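Local coordinates for protein botulinum neurotoxin type C1 (PDB 3R4S) that binds gangliosides through two sialic acid sites in its receptor-binding region, on which entry of the neurotoxin into cells depends, at residues Phe119-Asn124 with Lys175-Ile180; Asn249-Met254 with Gly285-Ile290; Ile289-Arg294 with Tyr309-Ile314. All coordinates share one frame; numbering follows the deposited sequence.

Contact 1: Phe119-Asn124 with Lys175-Ile180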
loop_
_atom_site.group_PDB
_atom_site.type_symbol
_atom_site.label_atom_id
_atom_site.label_comp_id
_atom_site.label_asym_id
_atom_site.label_seq_id
_atom_site.Cartn_x
_atom_site.Cartn_y
_atom_site.Cartn_z
ATOM N N PHE A 119 14.043 0.211 13.677
ATOM C CA PHE A 119 14.288 1.442 14.426
ATOM C C PHE A 119 15.292 1.160 15.522
ATOM O O PHE A 119 15.160 0.178 16.245
ATOM C CB PHE A 119 13.003 1.997 15.052
ATOM C CG PHE A 119 13.244 3.195 15.930
ATOM C CD1 PHE A 119 13.415 4.459 15.370
ATOM C CD2 PHE A 119 13.315 3.056 17.308
ATOM C CE1 PHE A 119 13.651 5.580 16.178
ATOM C CE2 PHE A 119 13.552 4.160 18.124
ATOM C CZ PHE A 119 13.730 5.427 17.554
ATOM N N THR A 120 16.291 2.023 15.647
ATOM C CA THR A 120 17.359 1.806 16.615
ATOM C C THR A 120 17.636 3.030 17.480
ATOM O O THR A 120 17.791 4.147 16.965
ATOM C CB THR A 120 18.667 1.447 15.910
ATOM O OG1 THR A 120 18.446 0.332 15.039
ATOM C CG2 THR A 120 19.738 1.093 16.930
ATOM N N LEU A 121 17.673 2.826 18.793
ATOM C CA LEU A 121 18.270 3.806 19.693
ATOM C C LEU A 121 19.743 3.439 19.830
ATOM O O LEU A 121 20.070 2.312 20.208
ATOM C CB LEU A 121 17.597 3.783 21.063
ATOM C CG LEU A 121 16.205 4.415 21.176
ATOM C CD1 LEU A 121 15.745 4.386 22.615
ATOM C CD2 LEU A 121 16.186 5.846 20.657
ATOM N N LYS A 122 20.634 4.364 19.491
ATOM C CA LYS A 122 22.059 4.097 19.623
ATOM C C LYS A 122 22.631 4.831 20.830
ATOM O O LYS A 122 22.784 6.057 20.814
ATOM C CB LYS A 122 22.815 4.489 18.356
ATOM C CG LYS A 122 24.286 4.084 18.383
ATOM C CD LYS A 122 25.013 4.575 17.145
ATOM C CE LYS A 122 26.465 4.112 17.119
ATOM N NZ LYS A 122 26.607 2.842 16.389
ATOM N N GLN A 123 22.925 4.078 21.885
ATOM C CA GLN A 123 23.435 4.670 23.113
ATOM C C GLN A 123 24.860 5.165 22.934
ATOM O O GLN A 123 25.183 6.294 23.288
ATOM C CB GLN A 123 23.366 3.674 24.269
ATOM C CG GLN A 123 23.993 4.191 25.548
ATOM C CD GLN A 123 23.930 3.176 26.676
ATOM O OE1 GLN A 123 23.691 1.993 26.446
ATOM N NE2 GLN A 123 24.137 3.640 27.903
ATOM N N ASN A 124 25.710 4.305 22.386
ATOM C CA ASN A 124 27.109 4.635 22.145
ATOM C C ASN A 124 27.627 3.621 21.135
ATOM O O ASN A 124 26.848 2.809 20.632
ATOM C CB ASN A 124 27.916 4.580 23.451
ATOM C CG ASN A 124 27.749 3.259 24.178
ATOM O OD1 ASN A 124 27.917 2.188 23.585
ATOM N ND2 ASN A 124 27.392 3.323 25.461
ATOM N N LYS A 175 15.886 -0.284 27.929
ATOM C CA LYS A 175 16.935 -0.532 28.914
ATOM C C LYS A 175 17.570 0.794 29.324
ATOM O O LYS A 175 17.277 1.836 28.742
ATOM C CB LYS A 175 17.991 -1.481 28.348
ATOM C CG LYS A 175 18.908 -0.848 27.301
ATOM C CD LYS A 175 19.790 -1.905 26.634
ATOM C CE LYS A 175 20.988 -1.273 25.919
ATOM N NZ LYS A 175 21.756 -2.276 25.120
ATOM N N GLU A 176 18.425 0.762 30.338
ATOM C CA GLU A 176 19.129 1.965 30.757
ATOM C C GLU A 176 20.020 2.442 29.610
ATOM O O GLU A 176 20.873 1.702 29.116
ATOM C CB GLU A 176 19.963 1.687 32.009
ATOM C CG GLU A 176 20.262 2.932 32.838
ATOM C CD GLU A 176 20.918 2.603 34.173
ATOM O OE1 GLU A 176 20.582 3.264 35.182
ATOM O OE2 GLU A 176 21.764 1.680 34.214
ATOM N N LEU A 177 19.808 3.672 29.163
ATOM C CA LEU A 177 20.579 4.188 28.035
ATOM C C LEU A 177 21.350 5.430 28.451
ATOM O O LEU A 177 21.379 6.430 27.733
ATOM C CB LEU A 177 19.663 4.492 26.850
ATOM C CG LEU A 177 18.945 3.289 26.244
ATOM C CD1 LEU A 177 17.877 3.768 25.275
ATOM C CD2 LEU A 177 19.929 2.348 25.544
ATOM N N THR A 178 21.976 5.348 29.621
ATOM C CA THR A 178 22.665 6.490 30.219
ATOM C C THR A 178 23.745 7.033 29.291
ATOM O O THR A 178 24.599 6.285 28.799
ATOM C CB THR A 178 23.309 6.119 31.571
ATOM O OG1 THR A 178 22.388 5.346 32.353
ATOM C CG2 THR A 178 23.705 7.387 32.338
ATOM N N GLY A 179 23.695 8.336 29.041
ATOM C CA GLY A 179 24.661 8.969 28.163
ATOM C C GLY A 179 24.226 9.069 26.713
ATOM O O GLY A 179 24.932 9.669 25.898
ATOM N N ILE A 180 23.080 8.486 26.368
ATOM C CA ILE A 180 22.596 8.636 24.999
ATOM C C ILE A 180 22.439 10.130 24.705
ATOM O O ILE A 180 22.024 10.911 25.559
ATOM C CB ILE A 180 21.268 7.878 24.724
ATOM C CG1 ILE A 180 20.896 7.972 23.234
ATOM C CG2 ILE A 180 20.147 8.415 25.589
ATOM C CD1 ILE A 180 19.827 7.005 22.802
HETATM O O HOH W 1 27.005 8.328 24.060
HETATM O O HOH W 2 26.907 5.872 26.950
#

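Contact 2: Asn249-Met254 with Gly285-Ile290. With SLB (N-acetyl-beta-neuraminic acid), chain C.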
loop_
_atom_site.group_PDB
_atom_site.type_symbol
_atom_site.label_atom_id
_atom_site.label_comp_id
_atom_site.label_asym_id
_atom_site.label_seq_id
_atom_site.Cartn_x
_atom_site.Cartn_y
_atom_site.Cartn_z
ATOM N N ASN A 249 -9.373 4.542 -16.699
ATOM C CA ASN A 249 -8.664 4.657 -17.972
ATOM C C ASN A 249 -7.192 4.290 -17.881
ATOM O O ASN A 249 -6.357 4.845 -18.596
ATOM C CB ASN A 249 -8.789 6.070 -18.544
ATOM C CG ASN A 249 -10.223 6.541 -18.628
ATOM O OD1 ASN A 249 -11.152 5.743 -18.777
ATOM N ND2 ASN A 249 -10.412 7.846 -18.524
ATOM N N LYS A 250 -6.870 3.350 -17.007
ATOM C CA LYS A 250 -5.485 2.964 -16.816
ATOM C C LYS A 250 -5.422 1.457 -16.666
ATOM O O LYS A 250 -6.248 0.858 -15.978
ATOM C CB LYS A 250 -4.902 3.682 -15.593
ATOM C CG LYS A 250 -3.539 3.183 -15.127
ATOM C CD LYS A 250 -3.034 4.001 -13.930
ATOM C CE LYS A 250 -1.699 3.468 -13.392
ATOM N NZ LYS A 250 -0.584 3.623 -14.373
ATOM N N GLU A 251 -4.452 0.846 -17.333
ATOM C CA GLU A 251 -4.294 -0.600 -17.329
ATOM C C GLU A 251 -3.883 -1.143 -15.975
ATOM O O GLU A 251 -2.922 -0.659 -15.382
ATOM C CB GLU A 251 -3.232 -1.016 -18.352
ATOM C CG GLU A 251 -3.635 -0.813 -19.799
ATOM C CD GLU A 251 -2.638 -1.448 -20.760
ATOM O OE1 GLU A 251 -1.409 -1.293 -20.561
ATOM O OE2 GLU A 251 -3.090 -2.112 -21.711
ATOM N N TYR A 252 -4.591 -2.168 -15.501
ATOM C CA TYR A 252 -4.183 -2.872 -14.282
ATOM C C TYR A 252 -4.167 -4.375 -14.476
ATOM O O TYR A 252 -4.911 -4.916 -15.304
ATOM C CB TYR A 252 -5.123 -2.554 -13.115
ATOM C CG TYR A 252 -5.057 -1.124 -12.613
ATOM C CD1 TYR A 252 -4.008 -0.692 -11.793
ATOM C CD2 TYR A 252 -6.045 -0.213 -12.945
ATOM C CE1 TYR A 252 -3.951 0.630 -11.321
ATOM C CE2 TYR A 252 -5.996 1.105 -12.488
ATOM C CZ TYR A 252 -4.955 1.518 -11.672
ATOM O OH TYR A 252 -4.923 2.828 -11.232
ATOM N N TYR A 253 -3.314 -5.047 -13.710
ATOM C CA TYR A 253 -3.493 -6.464 -13.463
ATOM C C TYR A 253 -4.434 -6.627 -12.266
ATOM O O TYR A 253 -4.142 -6.178 -11.147
ATOM C CB TYR A 253 -2.168 -7.145 -13.168
ATOM C CG TYR A 253 -1.227 -7.227 -14.345
ATOM C CD1 TYR A 253 -1.563 -7.973 -15.468
ATOM C CD2 TYR A 253 0.021 -6.608 -14.312
ATOM C CE1 TYR A 253 -0.702 -8.080 -16.542
ATOM C CE2 TYR A 253 0.897 -6.709 -15.381
ATOM C CZ TYR A 253 0.528 -7.454 -16.492
ATOM O OH TYR A 253 1.383 -7.565 -17.560
ATOM N N MET A 254 -5.570 -7.262 -12.516
ATOM C CA MET A 254 -6.582 -7.459 -11.497
ATOM C C MET A 254 -6.308 -8.784 -10.816
ATOM O O MET A 254 -6.166 -9.809 -11.488
ATOM C CB MET A 254 -7.962 -7.455 -12.148
ATOM C CG MET A 254 -9.134 -7.535 -11.183
ATOM S SD MET A 254 -10.701 -7.265 -12.040
ATOM C CE MET A 254 -11.871 -7.699 -10.737
ATOM N N GLY A 285 -0.532 -12.459 -18.346
ATOM C CA GLY A 285 -1.960 -12.463 -18.580
ATOM C C GLY A 285 -2.533 -11.134 -19.020
ATOM O O GLY A 285 -1.805 -10.200 -19.356
ATOM N N TYR A 286 -3.857 -11.050 -19.011
ATOM C CA TYR A 286 -4.534 -9.885 -19.549
ATOM C C TYR A 286 -4.724 -8.804 -18.500
ATOM O O TYR A 286 -4.709 -9.064 -17.290
ATOM C CB TYR A 286 -5.878 -10.274 -20.157
ATOM C CG TYR A 286 -5.780 -11.314 -21.250
ATOM C CD1 TYR A 286 -4.850 -11.188 -22.277
ATOM C CD2 TYR A 286 -6.628 -12.415 -21.265
ATOM C CE1 TYR A 286 -4.763 -12.142 -23.286
ATOM C CE2 TYR A 286 -6.551 -13.369 -22.264
ATOM C CZ TYR A 286 -5.615 -13.226 -23.275
ATOM O OH TYR A 286 -5.535 -14.173 -24.272
ATOM N N LYS A 287 -4.902 -7.588 -18.994
ATOM C CA LYS A 287 -5.068 -6.413 -18.167
ATOM C C LYS A 287 -6.507 -5.935 -18.275
ATOM O O LYS A 287 -7.175 -6.185 -19.281
ATOM C CB LYS A 287 -4.121 -5.331 -18.679
ATOM C CG LYS A 287 -2.683 -5.826 -18.801
ATOM C CD LYS A 287 -1.938 -5.101 -19.903
ATOM C CE LYS A 287 -0.659 -5.837 -20.270
ATOM N NZ LYS A 287 0.284 -4.966 -21.031
ATOM N N ILE A 288 -6.993 -5.259 -17.240
ATOM C CA ILE A 288 -8.280 -4.578 -17.333
ATOM C C ILE A 288 -8.078 -3.075 -17.297
ATOM O O ILE A 288 -7.046 -2.579 -16.834
ATOM C CB ILE A 288 -9.265 -4.991 -16.204
ATOM C CG1 ILE A 288 -8.744 -4.573 -14.837
ATOM C CG2 ILE A 288 -9.531 -6.504 -16.229
ATOM C CD1 ILE A 288 -9.005 -3.123 -14.472
ATOM N N ILE A 289 -9.074 -2.355 -17.795
ATOM C CA ILE A 289 -9.124 -0.916 -17.655
ATOM C C ILE A 289 -10.477 -0.607 -17.038
ATOM O O ILE A 289 -11.491 -1.159 -17.466
ATOM C CB ILE A 289 -9.006 -0.209 -19.024
ATOM C CG1 ILE A 289 -7.631 -0.481 -19.641
ATOM C CG2 ILE A 289 -9.261 1.287 -18.872
ATOM C CD1 ILE A 289 -7.436 0.138 -21.020
ATOM N N ILE A 290 -10.489 0.256 -16.028
ATOM C CA ILE A 290 -11.718 0.614 -15.331
ATOM C C ILE A 290 -12.350 1.834 -15.984
ATOM O O ILE A 290 -11.667 2.825 -16.228
ATOM C CB ILE A 290 -11.432 0.934 -13.844
ATOM C CG1 ILE A 290 -10.563 -0.166 -13.214
ATOM C CG2 ILE A 290 -12.731 1.113 -13.066
ATOM C CD1 ILE A 290 -10.059 0.162 -11.832
HETATM C C1 SLB C . -5.925 -19.376 -27.125
HETATM C C2 SLB C . -6.785 -18.143 -27.195
HETATM C C3 SLB C . -6.738 -17.424 -25.842
HETATM C C4 SLB C . -7.698 -16.238 -25.819
HETATM C C5 SLB C . -9.095 -16.733 -26.114
HETATM C C6 SLB C . -9.111 -17.453 -27.466
HETATM C C7 SLB C . -10.490 -18.065 -27.665
HETATM C C8 SLB C . -10.663 -18.578 -29.103
HETATM C C9 SLB C . -12.060 -19.146 -29.334
HETATM C C10 SLB C . -11.057 -15.318 -25.694
HETATM C C11 SLB C . -11.723 -14.025 -26.050
HETATM N N5 SLB C . -9.897 -15.534 -26.316
HETATM O O1A SLB C . -6.340 -20.394 -26.521
HETATM O O1B SLB C . -4.798 -19.322 -27.666
HETATM O O2 SLB C . -6.228 -17.294 -28.204
HETATM O O4 SLB C . -7.693 -15.612 -24.532
HETATM O O6 SLB C . -8.126 -18.501 -27.566
HETATM O O7 SLB C . -10.602 -19.140 -26.712
HETATM O O8 SLB C . -10.417 -17.523 -30.046
HETATM O O9 SLB C . -12.076 -20.500 -28.868
HETATM O O10 SLB C . -11.544 -16.107 -24.890
HETATM O O HOH W 3 -8.393 1.959 -14.971
HETATM O O HOH W 4 0.839 -9.474 -19.378
HETATM O O HOH W 5 -6.178 -8.483 -15.165
#

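Contact 3: Ile289-Arg294 with Tyr309-Ile314. With SIA (N-acetyl-alpha-neuraminic acid), chain D.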
loop_
_atom_site.group_PDB
_atom_site.type_symbol
_atom_site.label_atom_id
_atom_site.label_comp_id
_atom_site.label_asym_id
_atom_site.label_seq_id
_atom_site.Cartn_x
_atom_site.Cartn_y
_atom_site.Cartn_z
ATOM N N ILE A 289 -9.074 -2.355 -17.795
ATOM C CA ILE A 289 -9.124 -0.916 -17.655
ATOM C C ILE A 289 -10.477 -0.607 -17.038
ATOM O O ILE A 289 -11.491 -1.159 -17.466
ATOM C CB ILE A 289 -9.006 -0.209 -19.024
ATOM C CG1 ILE A 289 -7.631 -0.481 -19.641
ATOM C CG2 ILE A 289 -9.261 1.287 -18.872
ATOM C CD1 ILE A 289 -7.436 0.138 -21.020
ATOM N N ILE A 290 -10.489 0.256 -16.028
ATOM C CA ILE A 290 -11.718 0.614 -15.331
ATOM C C ILE A 290 -12.350 1.834 -15.984
ATOM O O ILE A 290 -11.667 2.825 -16.228
ATOM C CB ILE A 290 -11.432 0.934 -13.844
ATOM C CG1 ILE A 290 -10.563 -0.166 -13.214
ATOM C CG2 ILE A 290 -12.731 1.113 -13.066
ATOM C CD1 ILE A 290 -10.059 0.162 -11.832
ATOM N N LYS A 291 -13.648 1.768 -16.264
ATOM C CA LYS A 291 -14.334 2.892 -16.908
ATOM C C LYS A 291 -15.430 3.443 -16.008
ATOM O O LYS A 291 -16.241 2.690 -15.466
ATOM C CB LYS A 291 -14.952 2.473 -18.249
ATOM C CG LYS A 291 -13.996 1.738 -19.167
ATOM C CD LYS A 291 -12.856 2.628 -19.643
ATOM C CE LYS A 291 -13.361 3.775 -20.520
ATOM N NZ LYS A 291 -12.225 4.632 -21.019
ATOM N N ARG A 292 -15.475 4.761 -15.880
ATOM C CA ARG A 292 -16.439 5.396 -14.993
ATOM C C ARG A 292 -17.824 5.564 -15.622
ATOM O O ARG A 292 -17.957 5.958 -16.776
ATOM C CB ARG A 292 -15.917 6.755 -14.532
ATOM C CG ARG A 292 -16.781 7.423 -13.447
ATOM C CD ARG A 292 -16.196 8.783 -13.025
ATOM N NE ARG A 292 -16.175 9.711 -14.150
ATOM C CZ ARG A 292 -15.162 10.518 -14.456
ATOM N NH1 ARG A 292 -14.054 10.531 -13.720
ATOM N NH2 ARG A 292 -15.259 11.317 -15.509
ATOM N N ILE A 293 -18.854 5.257 -14.846
ATOM C CA ILE A 293 -20.227 5.548 -15.232
ATOM C C ILE A 293 -20.721 6.717 -14.389
ATOM O O ILE A 293 -21.267 7.683 -14.914
ATOM C CB ILE A 293 -21.144 4.337 -15.014
ATOM C CG1 ILE A 293 -20.851 3.252 -16.061
ATOM C CG2 ILE A 293 -22.609 4.754 -15.076
ATOM C CD1 ILE A 293 -21.586 1.955 -15.791
ATOM N N ARG A 294 -20.506 6.627 -13.076
ATOM C CA ARG A 294 -20.861 7.709 -12.155
ATOM C C ARG A 294 -19.775 7.910 -11.097
ATOM O O ARG A 294 -19.357 6.959 -10.424
ATOM C CB ARG A 294 -22.201 7.423 -11.473
ATOM C CG ARG A 294 -22.742 8.604 -10.672
ATOM C CD ARG A 294 -23.835 8.169 -9.710
ATOM N NE ARG A 294 -23.273 7.490 -8.545
ATOM C CZ ARG A 294 -23.989 6.807 -7.653
ATOM N NH1 ARG A 294 -25.306 6.694 -7.798
ATOM N NH2 ARG A 294 -23.386 6.228 -6.619
ATOM N N TYR A 309 -17.601 0.076 -14.993
ATOM C CA TYR A 309 -17.531 -1.219 -15.663
ATOM C C TYR A 309 -16.082 -1.468 -16.043
ATOM O O TYR A 309 -15.239 -0.589 -15.871
ATOM C CB TYR A 309 -18.454 -1.271 -16.893
ATOM C CG TYR A 309 -18.076 -0.303 -17.999
ATOM C CD1 TYR A 309 -17.236 -0.692 -19.037
ATOM C CD2 TYR A 309 -18.565 0.999 -18.007
ATOM C CE1 TYR A 309 -16.897 0.192 -20.064
ATOM C CE2 TYR A 309 -18.233 1.894 -19.022
ATOM C CZ TYR A 309 -17.397 1.486 -20.048
ATOM O OH TYR A 309 -17.054 2.378 -21.053
ATOM N N PHE A 310 -15.783 -2.663 -16.542
ATOM C CA PHE A 310 -14.402 -3.032 -16.847
ATOM C C PHE A 310 -14.225 -3.441 -18.314
ATOM O O PHE A 310 -15.021 -4.217 -18.840
ATOM C CB PHE A 310 -13.967 -4.201 -15.951
ATOM C CG PHE A 310 -14.062 -3.913 -14.468
ATOM C CD1 PHE A 310 -13.023 -3.278 -13.798
ATOM C CD2 PHE A 310 -15.184 -4.302 -13.740
ATOM C CE1 PHE A 310 -13.108 -3.014 -12.423
ATOM C CE2 PHE A 310 -15.275 -4.057 -12.370
ATOM C CZ PHE A 310 -14.236 -3.403 -11.712
ATOM N N ASP A 311 -13.166 -2.939 -18.950
ATOM C CA ASP A 311 -12.765 -3.360 -20.294
ATOM C C ASP A 311 -11.564 -4.280 -20.234
ATOM O O ASP A 311 -10.674 -4.102 -19.397
ATOM C CB ASP A 311 -12.375 -2.156 -21.144
ATOM C CG ASP A 311 -13.552 -1.295 -21.497
ATOM O OD1 ASP A 311 -14.694 -1.805 -21.442
ATOM O OD2 ASP A 311 -13.333 -0.110 -21.822
ATOM N N MET A 312 -11.546 -5.263 -21.130
ATOM C CA MET A 312 -10.373 -6.093 -21.353
ATOM C C MET A 312 -10.125 -6.259 -22.862
ATOM O O MET A 312 -11.041 -6.568 -23.630
ATOM C CB MET A 312 -10.539 -7.456 -20.688
ATOM C CG MET A 312 -9.356 -8.390 -20.899
ATOM S SD MET A 312 -9.598 -9.998 -20.130
ATOM C CE MET A 312 -9.478 -9.579 -18.385
ATOM N N THR A 313 -8.890 -6.033 -23.291
ATOM C CA THR A 313 -8.556 -6.174 -24.705
ATOM C C THR A 313 -7.752 -7.446 -24.941
ATOM O O THR A 313 -6.726 -7.679 -24.298
ATOM C CB THR A 313 -7.787 -4.951 -25.230
ATOM O OG1 THR A 313 -8.666 -3.818 -25.266
ATOM C CG2 THR A 313 -7.262 -5.210 -26.632
ATOM N N ILE A 314 -8.240 -8.279 -25.850
ATOM C CA ILE A 314 -7.535 -9.494 -26.244
ATOM C C ILE A 314 -7.435 -9.551 -27.769
ATOM O O ILE A 314 -8.435 -9.360 -28.469
ATOM C CB ILE A 314 -8.267 -10.745 -25.759
ATOM C CG1 ILE A 314 -8.429 -10.705 -24.240
ATOM C CG2 ILE A 314 -7.529 -12.002 -26.209
ATOM C CD1 ILE A 314 -9.296 -11.814 -23.698
HETATM C C1 SIA D . -14.898 2.163 -23.757
HETATM C C2 SIA D . -15.896 3.143 -24.333
HETATM C C3 SIA D . -15.475 3.626 -25.722
HETATM C C4 SIA D . -15.732 2.614 -26.825
HETATM C C5 SIA D . -17.138 2.055 -26.713
HETATM C C6 SIA D . -17.329 1.482 -25.314
HETATM C C7 SIA D . -18.692 0.828 -25.105
HETATM C C8 SIA D . -18.813 0.306 -23.674
HETATM C C9 SIA D . -20.042 -0.584 -23.522
HETATM C C10 SIA D . -18.054 0.857 -28.605
HETATM C C11 SIA D . -17.992 -0.365 -29.483
HETATM N N5 SIA D . -17.157 0.918 -27.618
HETATM O O1A SIA D . -15.297 1.377 -22.857
HETATM O O1B SIA D . -13.716 2.169 -24.178
HETATM O O2 SIA D . -15.957 4.264 -23.442
HETATM O O4 SIA D . -15.585 3.248 -28.099
HETATM O O6 SIA D . -17.184 2.526 -24.349
HETATM O O7 SIA D . -19.724 1.799 -25.328
HETATM O O8 SIA D . -17.626 -0.424 -23.308
HETATM O O9 SIA D . -19.758 -1.825 -24.173
HETATM O O10 SIA D . -18.880 1.742 -28.779
#

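Contact 1: Phe119-Asn124 with Lys175-Ile180
Q123 reaches from the end of strand 116-124 across the turn L177-I180. Its CG stands anti to the backbone N (chi1 175°) and the chain runs on extended, which carries the flat amide past L177 to the T178 carbonyl. NE2 of Q123 donates to O of T178 at 2.8 Å with an N-H...O angle of 164°; the oxygen lies in the amide plane of Q123, while the donor sits tilted 30° from the carbonyl plane of T178. The other end of the amide, OE1, accepts from OG of S127, which fixes its rotation. L177 crosses the Q123 chain obliquely and sets CD2 3.9 Å from CB of Q123. Its other branch meets L121 at about a right angle, methyl to methyl: CD1 of L121 and CD1 of L177 are 3.5 Å apart, tighter than usual for two carbons. I180 closes the far end of the turn, laying CG1 3.6 Å from the backbone O of K122. This type II turn, with G179 at positive phi and N of I180 hydrogen-bonded to O of L177 at 3.0 Å, is laid against a strand end by a side-chain-to-backbone amide bond, within the concanavalin-like jelly roll of the N-terminal receptor-binding domain. Two waters bridge the seam: one donates to O of Q123 and O of G179, the other links ND2 of N124 to O of T178. Q123 and N124 together face S127, a classic beta bulge. The loop between strands 167-173 and 185-192 thus lies against the end of strand 116-124, which pairs with strands 108-113 and 127-134, while L121 also packs on M160 of strand 159-164 and on F182.

Contact 2: Asn249-Met254 with Gly285-Ile290
Strand 251-256 pairs antiparallel with strand 288-292 in the C-terminal receptor-binding half, where Y252 and I288 form a hydrogen-bonded pair. N of Y252 donates to O of I288 at 2.8 Å and N of I288 returns a bond to O of Y252 at 2.9 Å. Before the strand begins, N of N249 donates to O of I290 at 2.9 Å, and a water accepts from N of both K250 and I290. The Y252 ring has the I288 CD1 methyl at its edge. I288 CG1 lies between its backbone N and carbonyl carbon (chi1 64°), where it meets CB of M254 at 4.0 Å. CD of K287 lies against the E251 carboxylate, but OE1 of E251 stays 4.1 Å from NZ of K287, beyond a salt bridge. K287 runs beside Y253, both pointing the same way, with CG 3.8 Å from CE1 of the ring. The G285 carbonyl meets that ring at its edge, in plane, and a water joins it to the Y253 hydroxyl. The pair belongs to the antiparallel sheet of the C-terminal beta-trefoil, whose 285-290 segment brings Y286 to the N-acetyl-beta-neuraminic acid pocket, its OH 2.6 Å from the sugar O4.

Contact 3: Ile289-Arg294 with Tyr309-Ile314
CB of K291 sits over one face of the Y309 ring, whose hydroxyl holds a bound sialic acid. That carbon is 3.5 Å from the centroid of the Y309 ring, 22° off the normal, a CH-pi contact displaced toward the rim. The ring takes this place because Y309 CG lies between backbone N and carbonyl carbon (chi1 64°). I293 CG1 comes to the ring edge, 3.8 Å from CD2 of Y309. The hydroxyl of Y309 donates to O1A of N-acetyl-alpha-neuraminic acid at 2.7 Å, with that oxygen in the ring plane. OD2 of D311 is also 2.7 Å from O1A, a separation that would probably need one of the two acid groups to carry a proton. CG of K291 lies 3.3 Å from OD2 of D311, and bends at chi2 and chi3 then carry NZ to OD1 of N249. On the opposite face of the sheet I290 and F310 lie side by side, CG1 of I290 3.9 Å from CE1 of F310. The hydrogen-bonded pairs I289-D311 and K291-Y309 flank the non-hydrogen-bonded pair I290-F310; in the second, N of K291 donates to O of Y309 at 2.9 Å. N320, Q346 and T347 also hydrogen-bond the sugar. The arrangement is a sialic acid site built on neighbouring antiparallel strands of a beta-trefoil, consistent with ganglioside recognition.

From the N terminus, contact 1 comes first and closes a loop of 50 residues within the N-terminal receptor-binding range, joining the end of strand 116-124 to the loop after strand 167-173. It is complete before contact 2 opens, and its centre lies about 49 Å from that of contact 2 and 55 Å from that of contact 3, across the chain's centre. Contact 2 then spans 30 residues, and contact 3 starts on the stretch where it ends, closing a shorter loop of 14. Strand 288-292, carrying the shared I289 and I290, therefore has strand 251-256 and strand 307-314 as its partners in one sheet. Y286 also packs on I314, linking the two contacts near the N-acetyl-beta-neuraminic acid pocket.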